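Long-range contact in Slr1438 protein (Synechocystis sp., PDB 3K25), which is of unknown function but may bind a carbohydrate and act as an aldose 1-epimerase-like sugar isomerase: residues P204-A218 and E230-T244. Residues are numbered along the deposited sequence; the frame is centred on the assembly and turned at random.
Sequences PELDLAFTQISQPRA and EVSFSELYQTLVLWT
Phe233 lays one ring face over the Pro216 peptide, whose O stands 3.4 Å above the ring plane over its centre, yet that same oxygen accepts the bond from Phe233 N (3.0 Å). A chi1 of 35° turns the ring back over its own hydrogen-bond partner. At the ring's edge sits Ile213 CD1, 3.7 Å from Phe233 CE2, while Ile213 CG2 leans on Leu240 CD2, which also reaches Ala218 CB at 3.6 Å. These apolar groups bridge two antiparallel ladders that belong to different sheets: strand 205-210 beside 239-244, and the hairpin strands that pair Ala218 with Val231. Were Phe233 cut back to an alanine, the Pro216 peptide would probably lose its aromatic cover and Ile213 CD1 the ring edge beside it, opening a gap where the sheets join.

Along the longer ladder Phe210 N bonds to Leu240 O (2.6 Å), which also lies in plane at the edge of the Phe210 ring. Leu208 CD2 and Leu242 CD2 touch side by side at 3.6 Å. On the hairpin, Arg217 NE meets Glu230 OE2 at 3.3 Å, a weak bond within a salt bridge, and Val231 N bonds to Ala218 O (2.6 Å). Backbone pairing fixes each ladder, whereas the side-chain contacts between the two are mostly apolar, around Ile213, Phe233, Leu240 and Ala218, in this probable mutarotase-like beta fold.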
loop_
_atom_site.group_PDB
_atom_site.type_symbol
_atom_site.label_atom_id
_atom_site.label_comp_id
_atom_site.label_asym_id
_atom_site.label_seq_id
_atom_site.Cartn_x
_atom_site.Cartn_y
_atom_site.Cartn_z
ATOM N N PRO A 204 -12.618 15.548 10.806
ATOM C CA PRO A 204 -13.250 14.251 11.061
ATOM C C PRO A 204 -12.779 13.159 10.108
ATOM O O PRO A 204 -12.563 12.017 10.518
ATOM C CB PRO A 204 -14.732 14.561 10.899
ATOM C CG PRO A 204 -14.822 15.959 11.399
ATOM C CD PRO A 204 -13.636 16.609 10.727
ATOM N N GLU A 205 -12.624 13.510 8.837
ATOM C CA GLU A 205 -12.173 12.551 7.838
ATOM C C GLU A 205 -11.670 13.235 6.572
ATOM O O GLU A 205 -12.343 14.091 6.005
ATOM C CB GLU A 205 -13.301 11.580 7.492
ATOM C CG GLU A 205 -12.984 10.653 6.329
ATOM C CD GLU A 205 -14.046 9.585 6.122
ATOM O OE1 GLU A 205 -15.248 9.919 6.162
ATOM O OE2 GLU A 205 -13.686 8.411 5.910
ATOM N N LEU A 206 -10.474 12.850 6.147
ATOM C CA LEU A 206 -9.847 13.393 4.951
ATOM C C LEU A 206 -9.524 12.241 3.991
ATOM O O LEU A 206 -8.711 11.366 4.302
ATOM C CB LEU A 206 -8.563 14.139 5.333
ATOM C CG LEU A 206 -8.512 15.670 5.218
ATOM C CD1 LEU A 206 -9.647 16.294 6.000
ATOM C CD2 LEU A 206 -7.169 16.181 5.726
ATOM N N ASP A 207 -10.172 12.226 2.832
ATOM C CA ASP A 207 -9.937 11.172 1.850
ATOM C C ASP A 207 -9.624 11.853 0.531
ATOM O O ASP A 207 -10.455 11.881 -0.374
ATOM C CB ASP A 207 -11.185 10.292 1.709
ATOM C CG ASP A 207 -10.917 9.006 0.940
ATOM O OD1 ASP A 207 -10.578 9.063 -0.263
ATOM O OD2 ASP A 207 -11.043 7.924 1.543
ATOM N N LEU A 208 -8.414 12.392 0.428
ATOM C CA LEU A 208 -7.996 13.124 -0.761
ATOM C C LEU A 208 -7.163 12.359 -1.799
ATOM O O LEU A 208 -6.217 11.635 -1.463
ATOM C CB LEU A 208 -7.234 14.386 -0.336
ATOM C CG LEU A 208 -7.780 15.239 0.825
ATOM C CD1 LEU A 208 -9.310 15.197 0.864
ATOM C CD2 LEU A 208 -7.221 14.716 2.137
ATOM N N ALA A 209 -7.519 12.545 -3.069
ATOM C CA ALA A 209 -6.810 11.908 -4.172
ATOM C C ALA A 209 -6.175 12.961 -5.088
ATOM O O ALA A 209 -6.869 13.612 -5.877
ATOM C CB ALA A 209 -7.766 11.029 -4.971
ATOM N N PHE A 210 -4.861 13.139 -4.964
ATOM C CA PHE A 210 -4.132 14.079 -5.803
ATOM C C PHE A 210 -3.715 13.320 -7.067
ATOM O O PHE A 210 -2.699 12.628 -7.081
ATOM C CB PHE A 210 -2.887 14.561 -5.075
ATOM C CG PHE A 210 -3.164 15.214 -3.754
ATOM C CD1 PHE A 210 -3.303 16.595 -3.660
ATOM C CD2 PHE A 210 -3.250 14.453 -2.594
ATOM C CE1 PHE A 210 -3.518 17.214 -2.433
ATOM C CE2 PHE A 210 -3.465 15.062 -1.359
ATOM C CZ PHE A 210 -3.598 16.447 -1.279
ATOM N N THR A 211 -4.488 13.435 -8.137
ATOM C CA THR A 211 -4.142 12.712 -9.350
ATOM C C THR A 211 -3.276 13.493 -10.331
ATOM O O THR A 211 -3.041 13.032 -11.452
ATOM C CB THR A 211 -5.407 12.233 -10.086
ATOM O OG1 THR A 211 -6.162 13.366 -10.529
ATOM C CG2 THR A 211 -6.272 11.384 -9.157
ATOM N N GLN A 212 -2.798 14.664 -9.910
ATOM C CA GLN A 212 -1.951 15.518 -10.751
ATOM C C GLN A 212 -0.761 15.989 -9.922
ATOM O O GLN A 212 -0.811 17.045 -9.288
ATOM C CB GLN A 212 -2.750 16.728 -11.234
ATOM C CG GLN A 212 -2.094 17.520 -12.349
ATOM C CD GLN A 212 -1.991 16.725 -13.633
ATOM O OE1 GLN A 212 -2.969 16.128 -14.084
ATOM N NE2 GLN A 212 -0.805 16.719 -14.233
ATOM N N ILE A 213 0.313 15.207 -9.932
ATOM C CA ILE A 213 1.496 15.539 -9.142
ATOM C C ILE A 213 2.700 15.937 -9.974
ATOM O O ILE A 213 2.897 15.428 -11.079
ATOM C CB ILE A 213 1.888 14.362 -8.205
ATOM C CG1 ILE A 213 2.146 13.088 -9.019
ATOM C CG2 ILE A 213 0.782 14.142 -7.173
ATOM C CD1 ILE A 213 2.487 11.887 -8.180
ATOM N N SER A 214 3.510 16.837 -9.424
ATOM C CA SER A 214 4.691 17.346 -10.116
ATOM C C SER A 214 6.030 16.819 -9.604
ATOM O O SER A 214 7.093 17.291 -10.022
ATOM C CB SER A 214 4.695 18.871 -10.041
ATOM O OG SER A 214 4.602 19.314 -8.698
ATOM N N GLN A 215 5.980 15.847 -8.702
ATOM C CA GLN A 215 7.193 15.278 -8.125
ATOM C C GLN A 215 7.024 13.789 -7.883
ATOM O O GLN A 215 5.951 13.334 -7.505
ATOM C CB GLN A 215 7.509 15.947 -6.786
ATOM C CG GLN A 215 8.049 17.363 -6.857
ATOM C CD GLN A 215 9.556 17.395 -6.874
ATOM O OE1 GLN A 215 10.180 17.060 -7.875
ATOM N NE2 GLN A 215 10.154 17.783 -5.754
ATOM N N PRO A 216 8.088 13.010 -8.098
ATOM C CA PRO A 216 8.015 11.565 -7.878
ATOM C C PRO A 216 8.220 11.281 -6.385
ATOM O O PRO A 216 8.775 10.246 -6.006
ATOM C CB PRO A 216 9.161 11.044 -8.732
ATOM C CG PRO A 216 10.209 12.115 -8.526
ATOM C CD PRO A 216 9.394 13.393 -8.668
ATOM N N ARG A 217 7.776 12.215 -5.546
ATOM C CA ARG A 217 7.920 12.071 -4.104
ATOM C C ARG A 217 6.944 12.938 -3.333
ATOM O O ARG A 217 6.235 13.753 -3.905
ATOM C CB ARG A 217 9.343 12.430 -3.662
ATOM C CG ARG A 217 9.755 13.880 -3.930
ATOM C CD ARG A 217 11.095 14.208 -3.273
ATOM N NE ARG A 217 12.097 13.168 -3.511
ATOM C CZ ARG A 217 12.630 12.874 -4.698
ATOM N NH1 ARG A 217 12.273 13.548 -5.789
ATOM N NH2 ARG A 217 13.509 11.879 -4.797
ATOM N N ALA A 218 6.944 12.754 -2.017
ATOM C CA ALA A 218 6.078 13.490 -1.094
ATOM C C ALA A 218 6.495 13.121 0.343
ATOM O O ALA A 218 7.119 12.082 0.571
ATOM C CB ALA A 218 4.618 13.116 -1.338
ATOM N N GLU A 230 9.079 10.366 4.384
ATOM C CA GLU A 230 9.015 10.667 2.954
ATOM C C GLU A 230 8.716 9.468 2.054
ATOM O O GLU A 230 9.314 8.398 2.195
ATOM C CB GLU A 230 10.325 11.301 2.487
ATOM C CG GLU A 230 10.412 11.462 0.976
ATOM C CD GLU A 230 11.840 11.600 0.488
ATOM O OE1 GLU A 230 12.671 10.723 0.830
ATOM O OE2 GLU A 230 12.126 12.579 -0.239
ATOM N N VAL A 231 7.810 9.681 1.104
ATOM C CA VAL A 231 7.411 8.653 0.154
ATOM C C VAL A 231 7.917 8.975 -1.253
ATOM O O VAL A 231 7.555 10.005 -1.827
ATOM C CB VAL A 231 5.876 8.531 0.089
ATOM C CG1 VAL A 231 5.493 7.367 -0.790
ATOM C CG2 VAL A 231 5.304 8.362 1.486
ATOM N N SER A 232 8.755 8.107 -1.807
ATOM C CA SER A 232 9.264 8.323 -3.154
ATOM C C SER A 232 8.802 7.141 -4.004
ATOM O O SER A 232 8.437 6.099 -3.459
ATOM C CB SER A 232 10.788 8.441 -3.140
ATOM O OG SER A 232 11.393 7.278 -2.612
ATOM N N PHE A 233 8.815 7.288 -5.328
ATOM C CA PHE A 233 8.323 6.216 -6.198
ATOM C C PHE A 233 8.729 6.277 -7.667
ATOM O O PHE A 233 8.955 7.353 -8.223
ATOM C CB PHE A 233 6.793 6.188 -6.128
ATOM C CG PHE A 233 6.168 7.557 -5.991
ATOM C CD1 PHE A 233 6.142 8.209 -4.750
ATOM C CD2 PHE A 233 5.621 8.204 -7.098
ATOM C CE1 PHE A 233 5.583 9.475 -4.612
ATOM C CE2 PHE A 233 5.054 9.485 -6.968
ATOM C CZ PHE A 233 5.036 10.118 -5.724
ATOM N N SER A 234 8.799 5.108 -8.296
ATOM C CA SER A 234 9.141 5.025 -9.711
ATOM C C SER A 234 7.978 5.614 -10.546
ATOM O O SER A 234 6.872 5.821 -10.031
ATOM C CB SER A 234 9.426 3.569 -10.100
ATOM O OG SER A 234 8.253 2.771 -10.087
ATOM N N GLU A 235 8.219 5.873 -11.831
ATOM C CA GLU A 235 7.200 6.487 -12.676
ATOM C C GLU A 235 5.870 5.773 -12.907
ATOM O O GLU A 235 4.976 6.336 -13.536
ATOM C CB GLU A 235 7.804 6.881 -14.024
ATOM C CG GLU A 235 8.347 5.746 -14.853
ATOM C CD GLU A 235 9.139 6.258 -16.050
ATOM O OE1 GLU A 235 9.685 5.424 -16.810
ATOM O OE2 GLU A 235 9.217 7.497 -16.231
ATOM N N LEU A 236 5.725 4.550 -12.410
ATOM C CA LEU A 236 4.466 3.825 -12.568
ATOM C C LEU A 236 3.387 4.527 -11.730
ATOM O O LEU A 236 2.195 4.440 -12.028
ATOM C CB LEU A 236 4.614 2.376 -12.087
ATOM C CG LEU A 236 3.319 1.551 -11.963
ATOM C CD1 LEU A 236 2.803 1.216 -13.358
ATOM C CD2 LEU A 236 3.548 0.269 -11.147
ATOM N N TYR A 237 3.816 5.240 -10.691
ATOM C CA TYR A 237 2.876 5.907 -9.807
ATOM C C TYR A 237 2.651 7.366 -10.143
ATOM O O TYR A 237 3.561 8.190 -10.027
ATOM C CB TYR A 237 3.349 5.747 -8.368
ATOM C CG TYR A 237 3.578 4.300 -8.039
ATOM C CD1 TYR A 237 4.835 3.712 -8.229
ATOM C CD2 TYR A 237 2.516 3.483 -7.626
ATOM C CE1 TYR A 237 5.026 2.335 -8.018
ATOM C CE2 TYR A 237 2.696 2.112 -7.417
ATOM C CZ TYR A 237 3.948 1.545 -7.617
ATOM O OH TYR A 237 4.120 0.186 -7.438
ATOM N N GLN A 238 1.415 7.682 -10.531
ATOM C CA GLN A 238 1.051 9.037 -10.929
ATOM C C GLN A 238 0.047 9.715 -10.017
ATOM O O GLN A 238 -0.239 10.900 -10.184
ATOM C CB GLN A 238 0.512 8.990 -12.353
ATOM C CG GLN A 238 1.442 8.220 -13.277
ATOM C CD GLN A 238 0.754 7.744 -14.530
ATOM O OE1 GLN A 238 0.475 8.529 -15.432
ATOM N NE2 GLN A 238 0.462 6.444 -14.589
ATOM N N THR A 239 -0.476 8.966 -9.049
ATOM C CA THR A 239 -1.459 9.502 -8.110
ATOM C C THR A 239 -1.067 9.354 -6.640
ATOM O O THR A 239 -0.473 8.354 -6.234
ATOM C CB THR A 239 -2.837 8.844 -8.315
ATOM O OG1 THR A 239 -3.482 9.431 -9.457
ATOM C CG2 THR A 239 -3.713 9.038 -7.085
ATOM N N LEU A 240 -1.426 10.359 -5.848
ATOM C CA LEU A 240 -1.124 10.361 -4.432
ATOM C C LEU A 240 -2.419 10.479 -3.642
ATOM O O LEU A 240 -3.202 11.414 -3.846
ATOM C CB LEU A 240 -0.204 11.529 -4.114
ATOM C CG LEU A 240 1.045 11.254 -3.279
ATOM C CD1 LEU A 240 1.510 9.796 -3.378
ATOM C CD2 LEU A 240 2.130 12.209 -3.790
ATOM N N VAL A 241 -2.644 9.518 -2.746
ATOM C CA VAL A 241 -3.850 9.501 -1.928
ATOM C C VAL A 241 -3.538 9.763 -0.451
ATOM O O VAL A 241 -2.515 9.310 0.071
ATOM C CB VAL A 241 -4.587 8.136 -2.060
ATOM C CG1 VAL A 241 -5.713 8.040 -1.031
ATOM C CG2 VAL A 241 -5.147 7.975 -3.475
ATOM N N LEU A 242 -4.418 10.506 0.217
ATOM C CA LEU A 242 -4.229 10.802 1.634
ATOM C C LEU A 242 -5.478 10.407 2.423
ATOM O O LEU A 242 -6.552 10.941 2.192
ATOM C CB LEU A 242 -3.911 12.278 1.818
ATOM C CG LEU A 242 -3.468 12.605 3.239
ATOM C CD1 LEU A 242 -2.379 13.668 3.208
ATOM C CD2 LEU A 242 -4.679 13.041 4.056
ATOM N N TRP A 243 -5.318 9.463 3.350
ATOM C CA TRP A 243 -6.410 8.926 4.173
ATOM C C TRP A 243 -6.136 9.183 5.653
ATOM O O TRP A 243 -5.013 9.013 6.129
ATOM C CB TRP A 243 -6.510 7.417 3.908
ATOM C CG TRP A 243 -7.485 6.571 4.742
ATOM C CD1 TRP A 243 -7.269 5.281 5.199
ATOM C CD2 TRP A 243 -8.840 6.878 5.077
ATOM N NE1 TRP A 243 -8.407 4.777 5.779
ATOM C CE2 TRP A 243 -9.386 5.734 5.720
ATOM C CE3 TRP A 243 -9.651 8.000 4.893
ATOM C CZ2 TRP A 243 -10.701 5.688 6.173
ATOM C CZ3 TRP A 243 -10.961 7.951 5.344
ATOM C CH2 TRP A 243 -11.472 6.800 5.977
ATOM N N THR A 244 -7.163 9.597 6.381
ATOM C CA THR A 244 -7.021 9.858 7.808
ATOM C C THR A 244 -8.382 10.134 8.429
ATOM O O THR A 244 -9.255 10.718 7.790
ATOM C CB THR A 244 -6.079 11.056 8.071
ATOM O OG1 THR A 244 -6.045 11.338 9.476
ATOM C CG2 THR A 244 -6.550 12.287 7.323
#